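Local coordinates for protein endo-polygalacturonase (Pectobacterium carotovorum subsp. carotovorum, PDB 1BHE) that hydrolyses the alpha-1,4 linkages of polygalacturonic acid as a secreted family 28 endo-polygalacturonase, taking part in maceration and soft-rotting of plant tissue, at residues L44-T49 against K69-R74; K349-V354 against N371-K376; I204-S209 against V226-Y231; V300-A305 against T334-G339. All coordinates share one frame; numbering follows the deposited sequence.

Contact 1. Residues L44-T49 against K69-R74; sequences LSAGST and KGVTLR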
loop_
_atom_site.group_PDB
_atom_site.type_symbol
_atom_site.label_atom_id
_atom_site.label_comp_id
_atom_site.label_asym_id
_atom_site.label_seq_id
_atom_site.Cartn_x
_atom_site.Cartn_y
_atom_site.Cartn_z
ATOM N N LEU A 44 -18.760 6.010 13.767
ATOM C CA LEU A 44 -19.281 4.652 13.823
ATOM C C LEU A 44 -19.050 4.076 15.225
ATOM O O LEU A 44 -17.929 3.760 15.622
ATOM C CB LEU A 44 -18.600 3.802 12.755
ATOM C CG LEU A 44 -19.232 3.624 11.379
ATOM C CD1 LEU A 44 -20.097 4.768 10.899
ATOM C CD2 LEU A 44 -18.146 3.331 10.338
ATOM N N SER A 45 -20.137 3.995 15.978
ATOM C CA SER A 45 -20.119 3.500 17.346
ATOM C C SER A 45 -20.913 2.204 17.492
ATOM O O SER A 45 -21.636 1.776 16.595
ATOM C CB SER A 45 -20.713 4.561 18.281
ATOM O OG SER A 45 -19.932 5.740 18.280
ATOM N N ALA A 46 -20.749 1.562 18.646
ATOM C CA ALA A 46 -21.437 0.307 18.920
ATOM C C ALA A 46 -22.910 0.528 19.257
ATOM O O ALA A 46 -23.294 1.545 19.826
ATOM C CB ALA A 46 -20.770 -0.390 20.102
ATOM N N GLY A 47 -23.736 -0.447 18.912
ATOM C CA GLY A 47 -25.174 -0.409 19.206
ATOM C C GLY A 47 -25.496 -1.776 19.840
ATOM O O GLY A 47 -24.739 -2.225 20.701
ATOM N N SER A 48 -26.385 -2.519 19.189
ATOM C CA SER A 48 -26.644 -3.910 19.577
ATOM C C SER A 48 -25.486 -4.797 19.139
ATOM O O SER A 48 -25.229 -5.873 19.695
ATOM C CB SER A 48 -27.973 -4.395 19.025
ATOM O OG SER A 48 -28.091 -4.150 17.637
ATOM N N THR A 49 -24.749 -4.366 18.109
ATOM C CA THR A 49 -23.542 -5.060 17.683
ATOM C C THR A 49 -22.421 -4.012 17.610
ATOM O O THR A 49 -22.656 -2.837 17.901
ATOM C CB THR A 49 -23.611 -5.758 16.320
ATOM O OG1 THR A 49 -23.620 -4.746 15.299
ATOM C CG2 THR A 49 -24.831 -6.656 16.184
ATOM N N LYS A 69 -13.043 2.669 18.948
ATOM C CA LYS A 69 -12.322 1.531 19.497
ATOM C C LYS A 69 -13.298 0.360 19.634
ATOM O O LYS A 69 -14.442 0.565 20.038
ATOM C CB LYS A 69 -11.739 1.799 20.887
ATOM C CG LYS A 69 -11.229 3.189 21.176
ATOM C CD LYS A 69 -9.963 3.163 22.025
ATOM C CE LYS A 69 -9.343 4.541 22.176
ATOM N NZ LYS A 69 -7.851 4.465 22.240
ATOM N N GLY A 70 -12.884 -0.839 19.268
ATOM C CA GLY A 70 -13.731 -2.016 19.363
ATOM C C GLY A 70 -14.797 -2.151 18.294
ATOM O O GLY A 70 -15.575 -3.113 18.340
ATOM N N VAL A 71 -14.931 -1.195 17.381
ATOM C CA VAL A 71 -15.943 -1.252 16.335
ATOM C C VAL A 71 -15.242 -1.664 15.037
ATOM O O VAL A 71 -14.073 -1.323 14.840
ATOM C CB VAL A 71 -16.669 0.092 16.159
ATOM C CG1 VAL A 71 -17.564 0.143 14.929
ATOM C CG2 VAL A 71 -17.518 0.394 17.396
ATOM N N THR A 72 -15.961 -2.403 14.206
ATOM C CA THR A 72 -15.412 -2.857 12.936
ATOM C C THR A 72 -16.322 -2.444 11.783
ATOM O O THR A 72 -17.538 -2.637 11.858
ATOM C CB THR A 72 -15.264 -4.393 12.928
ATOM O OG1 THR A 72 -14.431 -4.801 14.028
ATOM C CG2 THR A 72 -14.633 -4.888 11.637
ATOM N N LEU A 73 -15.743 -1.867 10.740
ATOM C CA LEU A 73 -16.483 -1.601 9.497
ATOM C C LEU A 73 -16.048 -2.763 8.596
ATOM O O LEU A 73 -14.873 -2.835 8.219
ATOM C CB LEU A 73 -16.133 -0.242 8.925
ATOM C CG LEU A 73 -16.629 0.080 7.511
ATOM C CD1 LEU A 73 -18.151 0.083 7.452
ATOM C CD2 LEU A 73 -16.093 1.424 7.038
ATOM N N ARG A 74 -16.949 -3.686 8.324
ATOM C CA ARG A 74 -16.640 -4.893 7.570
ATOM C C ARG A 74 -17.271 -4.979 6.194
ATOM O O ARG A 74 -18.477 -4.785 6.029
ATOM C CB ARG A 74 -17.105 -6.088 8.423
ATOM C CG ARG A 74 -16.744 -7.471 7.900
ATOM C CD ARG A 74 -17.234 -8.552 8.870
ATOM N NE ARG A 74 -16.418 -8.553 10.080
ATOM C CZ ARG A 74 -16.801 -8.991 11.276
ATOM N NH1 ARG A 74 -18.008 -9.490 11.480
ATOM N NH2 ARG A 74 -15.952 -8.915 12.290
#

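Contact 2. Residues K349-V354 against N371-K376; sequences KKPIEV and NVNVKK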
loop_
_atom_site.group_PDB
_atom_site.type_symbol
_atom_site.label_atom_id
_atom_site.label_comp_id
_atom_site.label_asym_id
_atom_site.label_seq_id
_atom_site.Cartn_x
_atom_site.Cartn_y
_atom_site.Cartn_z
ATOM N N LYS A 349 21.929 1.498 -19.395
ATOM C CA LYS A 349 23.010 1.897 -20.290
ATOM C C LYS A 349 24.375 1.784 -19.630
ATOM O O LYS A 349 25.280 1.149 -20.171
ATOM C CB LYS A 349 22.777 3.317 -20.811
ATOM C CG LYS A 349 21.498 3.473 -21.614
ATOM C CD LYS A 349 21.615 2.855 -22.996
ATOM C CE LYS A 349 20.340 2.133 -23.396
ATOM N NZ LYS A 349 20.512 1.378 -24.668
ATOM N N LYS A 350 24.552 2.412 -18.478
ATOM C CA LYS A 350 25.796 2.351 -17.726
ATOM C C LYS A 350 25.528 1.660 -16.391
ATOM O O LYS A 350 24.376 1.531 -15.978
ATOM C CB LYS A 350 26.370 3.745 -17.478
ATOM C CG LYS A 350 26.664 4.540 -18.738
ATOM C CD LYS A 350 26.515 6.037 -18.502
ATOM C CE LYS A 350 25.475 6.636 -19.436
ATOM N NZ LYS A 350 26.072 7.056 -20.734
ATOM N N PRO A 351 26.585 1.219 -15.723
ATOM C CA PRO A 351 26.465 0.575 -14.430
ATOM C C PRO A 351 25.727 1.463 -13.436
ATOM O O PRO A 351 26.008 2.663 -13.357
ATOM C CB PRO A 351 27.897 0.346 -13.976
ATOM C CG PRO A 351 28.761 0.531 -15.167
ATOM C CD PRO A 351 27.993 1.348 -16.164
ATOM N N ILE A 352 24.797 0.883 -12.681
ATOM C CA ILE A 352 24.065 1.679 -11.691
ATOM C C ILE A 352 24.991 1.963 -10.517
ATOM O O ILE A 352 25.634 1.042 -10.008
ATOM C CB ILE A 352 22.780 0.968 -11.240
ATOM C CG1 ILE A 352 21.818 0.833 -12.424
ATOM C CG2 ILE A 352 22.111 1.702 -10.090
ATOM C CD1 ILE A 352 20.695 -0.156 -12.193
ATOM N N GLU A 353 25.145 3.228 -10.141
ATOM C CA GLU A 353 26.019 3.576 -9.023
ATOM C C GLU A 353 25.222 3.672 -7.725
ATOM O O GLU A 353 24.217 4.383 -7.680
ATOM C CB GLU A 353 26.761 4.889 -9.275
ATOM C CG GLU A 353 27.431 5.011 -10.630
ATOM C CD GLU A 353 28.757 4.282 -10.725
ATOM O OE1 GLU A 353 29.512 4.255 -9.731
ATOM O OE2 GLU A 353 29.052 3.725 -11.803
ATOM N N VAL A 354 25.658 2.969 -6.686
ATOM C CA VAL A 354 24.987 2.985 -5.395
ATOM C C VAL A 354 25.975 3.247 -4.263
ATOM O O VAL A 354 27.119 2.794 -4.303
ATOM C CB VAL A 354 24.240 1.671 -5.093
ATOM C CG1 VAL A 354 22.926 1.579 -5.856
ATOM C CG2 VAL A 354 25.114 0.465 -5.407
ATOM N N ASN A 371 26.406 -5.451 -13.239
ATOM C CA ASN A 371 26.326 -4.103 -13.779
ATOM C C ASN A 371 25.879 -3.058 -12.765
ATOM O O ASN A 371 24.998 -2.234 -13.025
ATOM C CB ASN A 371 25.411 -4.087 -15.013
ATOM C CG ASN A 371 25.648 -2.853 -15.867
ATOM O OD1 ASN A 371 26.756 -2.315 -15.879
ATOM N ND2 ASN A 371 24.608 -2.395 -16.550
ATOM N N VAL A 372 26.519 -3.029 -11.606
ATOM C CA VAL A 372 26.259 -2.047 -10.564
ATOM C C VAL A 372 27.510 -1.902 -9.696
ATOM O O VAL A 372 28.064 -2.889 -9.219
ATOM C CB VAL A 372 25.044 -2.377 -9.683
ATOM C CG1 VAL A 372 25.067 -3.840 -9.270
ATOM C CG2 VAL A 372 24.973 -1.508 -8.432
ATOM N N ASN A 373 27.924 -0.656 -9.487
ATOM C CA ASN A 373 29.098 -0.383 -8.668
ATOM C C ASN A 373 28.707 0.198 -7.316
ATOM O O ASN A 373 27.932 1.150 -7.221
ATOM C CB ASN A 373 30.060 0.552 -9.406
ATOM C CG ASN A 373 30.879 -0.214 -10.428
ATOM O OD1 ASN A 373 31.616 -1.137 -10.066
ATOM N ND2 ASN A 373 30.743 0.162 -11.691
ATOM N N VAL A 374 29.248 -0.405 -6.264
ATOM C CA VAL A 374 28.975 0.021 -4.902
ATOM C C VAL A 374 30.100 0.895 -4.362
ATOM O O VAL A 374 31.243 0.451 -4.258
ATOM C CB VAL A 374 28.778 -1.188 -3.966
ATOM C CG1 VAL A 374 28.612 -0.756 -2.518
ATOM C CG2 VAL A 374 27.584 -2.019 -4.421
ATOM N N LYS A 375 29.759 2.131 -4.013
ATOM C CA LYS A 375 30.744 3.028 -3.409
ATOM C C LYS A 375 30.527 2.956 -1.898
ATOM O O LYS A 375 29.386 2.839 -1.449
ATOM C CB LYS A 375 30.641 4.450 -3.932
ATOM C CG LYS A 375 31.049 4.620 -5.386
ATOM C CD LYS A 375 31.579 6.023 -5.653
ATOM C CE LYS A 375 32.074 6.158 -7.086
ATOM N NZ LYS A 375 32.002 7.567 -7.567
ATOM N N LYS A 376 31.614 2.961 -1.136
ATOM C CA LYS A 376 31.538 2.859 0.312
ATOM C C LYS A 376 31.821 4.201 0.985
ATOM O O LYS A 376 31.830 4.216 2.239
ATOM C CB LYS A 376 32.514 1.802 0.834
ATOM C CG LYS A 376 32.486 0.486 0.075
ATOM C CD LYS A 376 31.703 -0.581 0.823
ATOM C CE LYS A 376 31.800 -1.929 0.128
ATOM N NZ LYS A 376 33.210 -2.310 -0.166
ATOM O OXT LYS A 376 31.642 5.240 0.309
HETATM O O HOH W 1 26.548 -0.897 -18.657
#

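Contact 3. Residues I204-S209 against V226-Y231; sequences IDPMSS and VAIKAY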
loop_
_atom_site.group_PDB
_atom_site.type_symbol
_atom_site.label_atom_id
_atom_site.label_comp_id
_atom_site.label_asym_id
_atom_site.label_seq_id
_atom_site.Cartn_x
_atom_site.Cartn_y
_atom_site.Cartn_z
ATOM N N ILE A 204 0.401 -0.094 1.473
ATOM C CA ILE A 204 0.155 1.282 1.084
ATOM C C ILE A 204 0.962 1.624 -0.170
ATOM O O ILE A 204 2.192 1.613 -0.121
ATOM C CB ILE A 204 0.527 2.315 2.170
ATOM C CG1 ILE A 204 -0.230 2.072 3.478
ATOM C CG2 ILE A 204 0.221 3.715 1.641
ATOM C CD1 ILE A 204 0.164 2.995 4.608
ATOM N N ASP A 205 0.281 1.974 -1.256
ATOM C CA ASP A 205 0.925 2.261 -2.524
ATOM C C ASP A 205 0.563 3.616 -3.135
ATOM O O ASP A 205 -0.467 3.757 -3.799
ATOM C CB ASP A 205 0.542 1.238 -3.598
ATOM C CG ASP A 205 0.919 -0.207 -3.433
ATOM O OD1 ASP A 205 1.519 -0.619 -2.428
ATOM O OD2 ASP A 205 0.624 -1.005 -4.363
ATOM N N PRO A 206 1.470 4.574 -3.039
ATOM C CA PRO A 206 1.364 5.838 -3.758
ATOM C C PRO A 206 1.591 5.559 -5.241
ATOM O O PRO A 206 2.544 4.849 -5.589
ATOM C CB PRO A 206 2.455 6.711 -3.157
ATOM C CG PRO A 206 2.981 5.967 -1.976
ATOM C CD PRO A 206 2.748 4.498 -2.288
ATOM N N MET A 207 0.725 6.034 -6.117
ATOM C CA MET A 207 0.789 5.801 -7.555
ATOM C C MET A 207 0.725 7.117 -8.325
ATOM O O MET A 207 -0.318 7.770 -8.338
ATOM C CB MET A 207 -0.391 4.925 -8.011
ATOM C CG MET A 207 -0.356 3.491 -7.515
ATOM S SD MET A 207 -1.765 2.522 -8.103
ATOM C CE MET A 207 -1.391 0.955 -7.303
ATOM N N SER A 208 1.843 7.551 -8.904
ATOM C CA SER A 208 1.908 8.823 -9.626
ATOM C C SER A 208 1.362 9.941 -8.735
ATOM O O SER A 208 0.471 10.706 -9.114
ATOM C CB SER A 208 1.168 8.739 -10.959
ATOM O OG SER A 208 1.990 8.141 -11.970
ATOM N N SER A 209 1.890 10.022 -7.517
ATOM C CA SER A 209 1.414 11.007 -6.543
ATOM C C SER A 209 2.590 11.701 -5.874
ATOM O O SER A 209 3.698 11.159 -5.882
ATOM C CB SER A 209 0.552 10.303 -5.483
ATOM O OG SER A 209 -0.683 9.875 -6.039
ATOM N N VAL A 226 4.945 -1.556 1.305
ATOM C CA VAL A 226 4.780 -0.274 0.647
ATOM C C VAL A 226 5.349 -0.445 -0.769
ATOM O O VAL A 226 6.433 -1.017 -0.933
ATOM C CB VAL A 226 5.495 0.906 1.323
ATOM C CG1 VAL A 226 5.553 2.143 0.417
ATOM C CG2 VAL A 226 4.843 1.326 2.632
ATOM N N ALA A 227 4.631 0.007 -1.785
ATOM C CA ALA A 227 5.138 -0.068 -3.156
ATOM C C ALA A 227 4.912 1.295 -3.809
ATOM O O ALA A 227 3.768 1.674 -4.068
ATOM C CB ALA A 227 4.504 -1.180 -3.965
ATOM N N ILE A 228 5.997 2.028 -3.980
ATOM C CA ILE A 228 5.977 3.358 -4.596
ATOM C C ILE A 228 6.054 3.210 -6.112
ATOM O O ILE A 228 6.990 2.580 -6.621
ATOM C CB ILE A 228 7.150 4.192 -4.054
ATOM C CG1 ILE A 228 7.013 4.392 -2.541
ATOM C CG2 ILE A 228 7.251 5.548 -4.739
ATOM C CD1 ILE A 228 8.279 4.869 -1.853
ATOM N N LYS A 229 5.058 3.702 -6.841
ATOM C CA LYS A 229 4.972 3.532 -8.285
ATOM C C LYS A 229 4.733 4.833 -9.050
ATOM O O LYS A 229 4.148 5.787 -8.537
ATOM C CB LYS A 229 3.834 2.570 -8.664
ATOM C CG LYS A 229 3.850 1.214 -7.977
ATOM C CD LYS A 229 2.624 0.375 -8.304
ATOM C CE LYS A 229 2.578 -0.870 -7.429
ATOM N NZ LYS A 229 3.581 -1.889 -7.848
ATOM N N ALA A 230 5.200 4.876 -10.294
ATOM C CA ALA A 230 4.994 6.017 -11.186
ATOM C C ALA A 230 4.737 5.480 -12.596
ATOM O O ALA A 230 5.469 4.611 -13.075
ATOM C CB ALA A 230 6.160 6.979 -11.148
ATOM N N TYR A 231 3.670 5.938 -13.235
ATOM C CA TYR A 231 3.209 5.433 -14.510
ATOM C C TYR A 231 3.412 6.336 -15.715
ATOM O O TYR A 231 3.308 7.556 -15.634
ATOM C CB TYR A 231 1.693 5.148 -14.405
ATOM C CG TYR A 231 1.371 4.020 -13.452
ATOM C CD1 TYR A 231 1.302 4.230 -12.080
ATOM C CD2 TYR A 231 1.146 2.737 -13.935
ATOM C CE1 TYR A 231 1.018 3.190 -11.213
ATOM C CE2 TYR A 231 0.861 1.694 -13.077
ATOM C CZ TYR A 231 0.799 1.929 -11.719
ATOM O OH TYR A 231 0.513 0.884 -10.871
#

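Contact 4. Residues V300-A305 against T334-G339; sequences VMKNVA and TSETKG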
loop_
_atom_site.group_PDB
_atom_site.type_symbol
_atom_site.label_atom_id
_atom_site.label_comp_id
_atom_site.label_asym_id
_atom_site.label_seq_id
_atom_site.Cartn_x
_atom_site.Cartn_y
_atom_site.Cartn_z
ATOM N N VAL A 300 16.883 -1.545 10.468
ATOM C CA VAL A 300 17.314 -2.745 11.184
ATOM C C VAL A 300 16.439 -3.927 10.762
ATOM O O VAL A 300 15.220 -3.879 10.936
ATOM C CB VAL A 300 17.257 -2.581 12.707
ATOM C CG1 VAL A 300 17.653 -3.871 13.421
ATOM C CG2 VAL A 300 18.158 -1.445 13.182
ATOM N N MET A 301 17.052 -4.967 10.202
ATOM C CA MET A 301 16.309 -6.130 9.738
ATOM C C MET A 301 16.651 -7.420 10.478
ATOM O O MET A 301 17.795 -7.688 10.837
ATOM C CB MET A 301 16.550 -6.360 8.244
ATOM C CG MET A 301 16.106 -5.225 7.338
ATOM S SD MET A 301 16.754 -5.408 5.669
ATOM C CE MET A 301 17.630 -3.862 5.459
ATOM N N LYS A 302 15.627 -8.237 10.687
ATOM C CA LYS A 302 15.713 -9.524 11.355
ATOM C C LYS A 302 14.887 -10.543 10.560
ATOM O O LYS A 302 13.721 -10.292 10.253
ATOM C CB LYS A 302 15.152 -9.496 12.771
ATOM C CG LYS A 302 15.759 -8.579 13.805
ATOM C CD LYS A 302 15.312 -8.948 15.216
ATOM C CE LYS A 302 14.569 -7.808 15.897
ATOM N NZ LYS A 302 15.378 -7.195 16.990
ATOM N N ASN A 303 15.477 -11.676 10.208
ATOM C CA ASN A 303 14.788 -12.719 9.461
ATOM C C ASN A 303 14.269 -12.257 8.105
ATOM O O ASN A 303 13.193 -12.655 7.650
ATOM C CB ASN A 303 13.650 -13.314 10.300
ATOM C CG ASN A 303 14.116 -14.079 11.520
ATOM O OD1 ASN A 303 15.149 -14.746 11.512
ATOM N ND2 ASN A 303 13.367 -13.997 12.611
ATOM N N VAL A 304 15.060 -11.461 7.394
ATOM C CA VAL A 304 14.760 -10.991 6.050
ATOM C C VAL A 304 15.689 -11.688 5.061
ATOM O O VAL A 304 16.894 -11.442 5.049
ATOM C CB VAL A 304 14.926 -9.461 5.963
ATOM C CG1 VAL A 304 14.743 -8.948 4.546
ATOM C CG2 VAL A 304 13.953 -8.762 6.908
ATOM N N ALA A 305 15.144 -12.552 4.215
ATOM C CA ALA A 305 15.912 -13.313 3.243
ATOM C C ALA A 305 16.718 -12.483 2.262
ATOM O O ALA A 305 17.853 -12.840 1.937
ATOM C CB ALA A 305 14.983 -14.250 2.463
ATOM N N THR A 334 21.458 -2.364 9.026
ATOM C CA THR A 334 21.918 -3.615 9.602
ATOM C C THR A 334 20.946 -4.770 9.349
ATOM O O THR A 334 19.730 -4.632 9.465
ATOM C CB THR A 334 22.101 -3.520 11.132
ATOM O OG1 THR A 334 22.894 -2.383 11.493
ATOM C CG2 THR A 334 22.771 -4.774 11.680
ATOM N N SER A 335 21.509 -5.931 9.044
ATOM C CA SER A 335 20.749 -7.158 8.860
ATOM C C SER A 335 21.328 -8.196 9.826
ATOM O O SER A 335 22.487 -8.593 9.701
ATOM C CB SER A 335 20.774 -7.662 7.425
ATOM O OG SER A 335 19.850 -8.727 7.277
ATOM N N GLU A 336 20.532 -8.589 10.811
ATOM C CA GLU A 336 20.977 -9.491 11.859
ATOM C C GLU A 336 21.041 -10.958 11.490
ATOM O O GLU A 336 21.647 -11.741 12.237
ATOM C CB GLU A 336 20.076 -9.297 13.095
ATOM C CG GLU A 336 20.404 -8.020 13.854
ATOM C CD GLU A 336 19.406 -7.683 14.939
ATOM O OE1 GLU A 336 18.796 -8.595 15.533
ATOM O OE2 GLU A 336 19.222 -6.475 15.204
ATOM N N THR A 337 20.374 -11.381 10.420
ATOM C CA THR A 337 20.375 -12.785 10.037
ATOM C C THR A 337 20.877 -12.973 8.611
ATOM O O THR A 337 20.914 -12.054 7.800
ATOM C CB THR A 337 18.986 -13.444 10.149
ATOM O OG1 THR A 337 18.050 -12.661 9.398
ATOM C CG2 THR A 337 18.530 -13.552 11.593
ATOM N N LYS A 338 21.267 -14.208 8.315
ATOM C CA LYS A 338 21.791 -14.591 7.015
ATOM C C LYS A 338 20.824 -14.278 5.882
ATOM O O LYS A 338 19.666 -14.691 5.931
ATOM C CB LYS A 338 22.122 -16.086 7.039
ATOM C CG LYS A 338 22.718 -16.637 5.752
ATOM C CD LYS A 338 22.778 -18.161 5.820
ATOM C CE LYS A 338 23.438 -18.743 4.585
ATOM N NZ LYS A 338 23.974 -20.112 4.843
ATOM N N GLY A 339 21.304 -13.592 4.847
ATOM C CA GLY A 339 20.460 -13.254 3.707
ATOM C C GLY A 339 21.284 -13.012 2.453
ATOM O O GLY A 339 22.514 -13.120 2.460
HETATM O O HOH W 2 17.528 -10.160 8.483
HETATM O O HOH W 3 19.511 -10.802 5.616
#

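Contact 1. Residues L44-T49 against K69-R74
The backbones of L44-T49 and K69-R74 approach without pairing, their nearest CA atoms being those of A46 and V71, 6.3 Å apart, so the contact rests on van der Waals packing, with V71 as its hub. The V71 side chain points at the other segment and sets its two methyls along the backbone from L44 to A46. With CG1 anti to the backbone N (chi1 170°), that methyl of V71 comes to 3.7 Å from L44 O and lies 4.4 Å from L44 CB. V71 CG2, the branch beside the backbone N, reaches further along the chain: it is 3.7 Å from A46 N and 4.3 Å from A46 CB, meeting the peptide between S45 and A46. Deeper in, L44 and L73 touch by single methyls, CD2 of each, at 4.3 Å. V71 alone thus wraps the L44 carbonyl, while L73 meets only the tip of L44; S45 turns the other way, its hydroxyl bonded to D68. Past A46 the chain leaves the contact in a loop in which G47 N bonds T49 O at 2.8 Å. The packing belongs to the N-terminal part of the right-handed parallel beta-helix: L44, V71 and L73 all lean on F52 of strand 51-58, L44 also meets L18 of strand 14-19, and strand 72-75 pairs on with strand 118-120, to which R74 is tied by a salt bridge with D120.

Contact 2. Residues K349-V354 against N371-K376
P351 and N371 meet where two parallel strands begin to pair in the last coils of the beta-helix. From there I352, E353 and V354 lie level with V372, N373 and V374, joined by four backbone hydrogen bonds. The first, I352 N to N371 O, is 3.1 Å long; the last, K375 N to V354 O, is 2.7 Å. E353 runs along the outward side of this pair with N373. Its CB leaves the strand and CG stands beside the backbone N; a bend at chi2 (-79°) then folds the chain over, bringing E353 CD to 4.2 Å from N373 CB. At the tip E353 OE1 lies 3.8 Å from N373 CB and close to K375 CE, whereas OE2 faces the N373 amide, whose plane is turned 33° from the carboxylate. K375 NZ stays 4.7 Å from E353 OE1, so the opposite charges are near but not in contact. On the inner side V354 CG2 bridges V372 CG2 and V374 CG2, and V372 and V374 also touch L343 of strand 340-344. The N371 side chain crosses P351 at about a right angle; its ND2 bonds G345 O, and a water donates to both K349 O and N371 OD1, 3.1 Å from the latter.

Contact 3. Residues I204-S209 against V226-Y231
Close to the active-site region of the beta-helix, strands 204-207 and 226-230 run side by side and parallel; the side chains of D205 and A227 lie about 8 Å from those of D223, the predicted proton donor, and H251, an inferred active-site residue, respectively. The D205 carboxylate leans over A227: D205 OD1 lies 3.4 Å from A227 CB and takes a weak bond from A227 N, which also reaches weakly to I204 O. D205 OD2 rests 3.6 Å from K229 CE, but the ammonium passes on to E258 and G256 O. Further along, the pairing becomes firm, K229 N bonding P206 O at 3.0 Å and S208 N bonding K229 O at 2.9 Å. S208, with positive backbone torsions, turns the chain out of the strand. S208 OG, beside its own backbone N (chi1 -82°), takes an almost straight bond from Y231 N (3.0 Å, 177°) and also bonds A235 O, so the hydroxyl links the end of strand 204-207 to the chain leaving strand 226-230. It lies at the Y231 ring edge. M207 stretches alongside K229 and crosses Y231 obliquely, M207 SD making a Met-aromatic contact 5.3 Å from the ring centroid. Such in-register stacking of successive coils is characteristic of the right-handed parallel beta-helix, the fold of family 28 glycosyl hydrolases.

Contact 4. Residues V300-A305 against T334-G339
E336 swings its CG beside the backbone N (chi1 -76°) and then runs on extended, which sets its carboxylate between the side chains of K302 and V300, while T337 takes the crowded rotamer that sets OG1 between its backbone N and carbonyl carbon (chi1 54°), facing N303. K302 and E336 lie side by side and point the same way: E336 OE1 packs against K302 CG and CD, at 3.5 Å from each, and E336 OE2 is 3.5 Å from V300 CG1. The bends at chi3 and chi4 of K302 leave K302 NZ 4.0 Å from E336 OE1, a long salt bridge. Behind this surface pair the strands are joined by two backbone bonds, M301 N to T334 O at 2.8 Å and E336 N to M301 O at 2.9 Å. Beyond E336 the strand pairing ends and N303 turns the chain with positive backbone torsions. There the methyl of T337 touches N303 OD1, and two waters bridge the loops where the backbones stand a little wider, before they close up again at A305 and G339. One accepts from V304 N, donates to S335 OG and is 2.7 Å from T337 OG1; the other donates to V304 O and to T337 O and accepts from S335 OG. The S335 hydroxyl is thus shared by both waters. G339 closes the contact, its CA 3.2 Å from A305 O. The chemistry is mixed: direct backbone bonds fasten the strand ends, water bridges the wider step beyond them, and the exposed carboxylate of E336 probably gains only modestly from its distant ammonium partner.

The four contacts mark out the length of one parallel beta-helix, each joining segments that lie close in space but 17 to 29 residues apart in the chain. Contact 1 and contact 2 lie on opposite sides of the centre of the chain, their centres about 53 Å apart. Contact 3 sits between them, centre to centre about 31 Å from contact 1 and about 25 Å from contact 2, and is the one nearest the inferred catalytic residues D223 and H251. The centre of contact 4 is about 25 Å from that of contact 3, with the side chain of A305 about 10 Å from that of H251; its strand 324-335 pairs with strand 352-360 of contact 2. No two contacts touch: the nearest atoms are at least about 13 Å apart.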